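Local coordinates for hypothetical protein XAC2396 (Xanthomonas axonopodis pv. citri, PDB 2G3W) that is of unknown function but has a compact fold built around a variation of the PD-(D/E)XK nuclease motif, at residues L29-S34 against E38-R43. Numbering follows the deposited sequence.
Sequences LAQHPS and ERLMVR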
loop_
_atom_site.group_PDB
_atom_site.type_symbol
_atom_site.label_atom_id
_atom_site.label_comp_id
_atom_site.label_asym_id
_atom_site.label_seq_id
_atom_site.Cartn_x
_atom_site.Cartn_y
_atom_site.Cartn_z
ATOM N N LEU A 29 4.853 -0.230 -29.687
ATOM C CA LEU A 29 3.572 -0.770 -29.226
ATOM C C LEU A 29 2.618 -0.870 -30.376
ATOM O O LEU A 29 2.379 0.125 -31.076
ATOM C CB LEU A 29 2.931 0.106 -28.125
ATOM C CG LEU A 29 3.615 0.284 -26.780
ATOM C CD1 LEU A 29 4.545 1.496 -26.868
ATOM C CD2 LEU A 29 2.534 0.498 -25.714
ATOM N N ALA A 30 2.106 -2.077 -30.603
ATOM C CA ALA A 30 1.092 -2.291 -31.630
ATOM C C ALA A 30 -0.246 -2.032 -30.963
ATOM O O ALA A 30 -0.600 -2.741 -30.055
ATOM C CB ALA A 30 1.140 -3.718 -32.157
ATOM N N GLN A 31 -0.982 -1.025 -31.406
ATOM C CA GLN A 31 -2.305 -0.741 -30.828
ATOM C C GLN A 31 -3.400 -1.532 -31.554
ATOM O O GLN A 31 -3.703 -1.263 -32.712
ATOM C CB GLN A 31 -2.637 0.747 -30.900
ATOM C CG GLN A 31 -3.976 1.090 -30.235
ATOM C CD GLN A 31 -4.181 2.588 -30.058
ATOM O OE1 GLN A 31 -3.358 3.390 -30.488
ATOM N NE2 GLN A 31 -5.281 2.966 -29.408
ATOM N N HIS A 32 -3.971 -2.510 -30.860
ATOM C CA HIS A 32 -5.032 -3.369 -31.416
ATOM C C HIS A 32 -6.220 -2.488 -31.817
ATOM O O HIS A 32 -6.465 -1.472 -31.177
ATOM C CB HIS A 32 -5.448 -4.399 -30.346
ATOM C CG HIS A 32 -6.484 -5.386 -30.808
ATOM N ND1 HIS A 32 -6.160 -6.609 -31.356
ATOM C CD2 HIS A 32 -7.839 -5.331 -30.784
ATOM C CE1 HIS A 32 -7.271 -7.257 -31.666
ATOM N NE2 HIS A 32 -8.303 -6.502 -31.331
ATOM N N PRO A 33 -6.944 -2.851 -32.892
ATOM C CA PRO A 33 -8.136 -2.070 -33.243
ATOM C C PRO A 33 -9.169 -1.935 -32.109
ATOM O O PRO A 33 -9.872 -0.942 -32.069
ATOM C CB PRO A 33 -8.716 -2.833 -34.439
ATOM C CG PRO A 33 -7.565 -3.558 -35.007
ATOM C CD PRO A 33 -6.700 -3.938 -33.860
ATOM N N SER A 34 -9.241 -2.896 -31.185
ATOM C CA SER A 34 -10.166 -2.798 -30.037
ATOM C C SER A 34 -9.588 -2.084 -28.796
ATOM O O SER A 34 -10.288 -1.906 -27.762
ATOM C CB SER A 34 -10.724 -4.188 -29.660
ATOM O OG SER A 34 -11.546 -4.712 -30.698
ATOM N N GLU A 38 -6.526 5.476 -24.337
ATOM C CA GLU A 38 -6.383 5.359 -22.890
ATOM C C GLU A 38 -5.734 4.016 -22.481
ATOM O O GLU A 38 -4.775 4.017 -21.731
ATOM C CB GLU A 38 -7.749 5.494 -22.211
ATOM C CG GLU A 38 -7.720 5.323 -20.682
ATOM C CD GLU A 38 -9.094 5.529 -20.003
ATOM O OE1 GLU A 38 -10.132 5.519 -20.693
ATOM O OE2 GLU A 38 -9.139 5.705 -18.767
ATOM N N ARG A 39 -6.265 2.883 -22.948
ATOM C CA ARG A 39 -5.693 1.558 -22.582
ATOM C C ARG A 39 -4.266 1.451 -23.066
ATOM O O ARG A 39 -3.398 0.957 -22.329
ATOM C CB ARG A 39 -6.483 0.410 -23.215
ATOM C CG ARG A 39 -6.155 -0.955 -22.583
ATOM C CD ARG A 39 -6.972 -2.041 -23.272
ATOM N NE ARG A 39 -6.774 -3.348 -22.646
ATOM C CZ ARG A 39 -5.671 -4.083 -22.748
ATOM N NH1 ARG A 39 -4.631 -3.662 -23.496
ATOM N NH2 ARG A 39 -5.618 -5.265 -22.120
ATOM N N LEU A 40 -3.990 1.937 -24.284
ATOM C CA LEU A 40 -2.592 1.905 -24.773
ATOM C C LEU A 40 -1.647 2.666 -23.832
ATOM O O LEU A 40 -0.531 2.211 -23.511
ATOM C CB LEU A 40 -2.495 2.435 -26.217
ATOM C CG LEU A 40 -1.081 2.105 -26.696
ATOM C CD1 LEU A 40 -1.087 1.126 -27.805
ATOM C CD2 LEU A 40 -0.237 3.340 -26.972
HETATM N N MSE A 41 -2.069 3.834 -23.382
HETATM C CA MSE A 41 -1.219 4.642 -22.516
HETATM C C MSE A 41 -1.086 4.010 -21.111
HETATM O O MSE A 41 -0.052 4.139 -20.454
HETATM C CB MSE A 41 -1.690 6.133 -22.459
HETATM C CG MSE A 41 -1.632 6.865 -23.824
HETATM SE SE MSE A 41 0.190 6.971 -24.449
HETATM C CE MSE A 41 0.853 8.172 -23.089
ATOM N N VAL A 42 -2.114 3.317 -20.664
ATOM C CA VAL A 42 -2.032 2.552 -19.398
ATOM C C VAL A 42 -0.995 1.432 -19.579
ATOM O O VAL A 42 -0.196 1.177 -18.650
ATOM C CB VAL A 42 -3.381 1.962 -18.945
ATOM C CG1 VAL A 42 -3.214 1.028 -17.715
ATOM C CG2 VAL A 42 -4.360 3.082 -18.542
ATOM N N ARG A 43 -0.959 0.790 -20.765
ATOM C CA ARG A 43 0.072 -0.226 -20.999
ATOM C C ARG A 43 1.472 0.385 -20.999
ATOM O O ARG A 43 2.425 -0.191 -20.475
ATOM C CB ARG A 43 -0.093 -0.920 -22.343
ATOM C CG ARG A 43 -1.264 -1.857 -22.536
ATOM C CD ARG A 43 -0.745 -2.920 -23.567
ATOM N NE ARG A 43 -0.909 -2.413 -24.941
ATOM C CZ ARG A 43 -0.080 -2.592 -25.955
ATOM N NH1 ARG A 43 1.095 -3.208 -25.802
ATOM N NH2 ARG A 43 -0.409 -2.074 -27.136
HETATM O O HOH W 1 2.330 -3.930 -28.549
#
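Arg43 reaches from helix 37-49 to the end of strand 21-31, where Leu29 and Ala30 receive it. Its CB points toward the strand; the chain runs extended to CD, and the turn about CG-CD (chi3 -84°) bends it toward the strand backbone. NE pairs with Glu35, in the turn between strand and helix, so the main charge partner of this arginine lies there. One face of the guanidinium takes the methyl CD2 of Leu29, set off toward the rim and 4.0 Å from Arg43 NH1. Arg43 NH2 gives a weak, strongly bent hydrogen bond to Ala30 O, 3.0 Å away, at an N-H...O angle of 122°. At the tip, NH1 donates to a water, which also accepts from Ala30 N; the guanidinium thus reaches both peptide groups flanking Ala30, one by a weak direct bond and one through the water.

One helical turn earlier, Leu40 fills the apolar side. Its CG lies 4.1 Å from Leu29 CD2, while Leu40 CD1 rests against Gln31 CB, 3.5 Å away. The aliphatic part of Gln31 runs extended past Leu40, carrying its amide on to Arg8 through OE1 and to the Glu35 carbonyl and Asp37 through NE2.

This is a strand-turn-helix unit, helix 37-49 packing against the edge strand that leads into it: strand 29-31 and helix 38-43 run nearly antiparallel (160°), with a closest axis approach of 9.8 Å. Strand 6-16, next to 21-31 in the sheet, brings Ala10 against Leu29 and Arg8 against Leu40; Arg43 also touches Leu84 of strand 78-84, and helix 136-143 packs on Met41 and Val42.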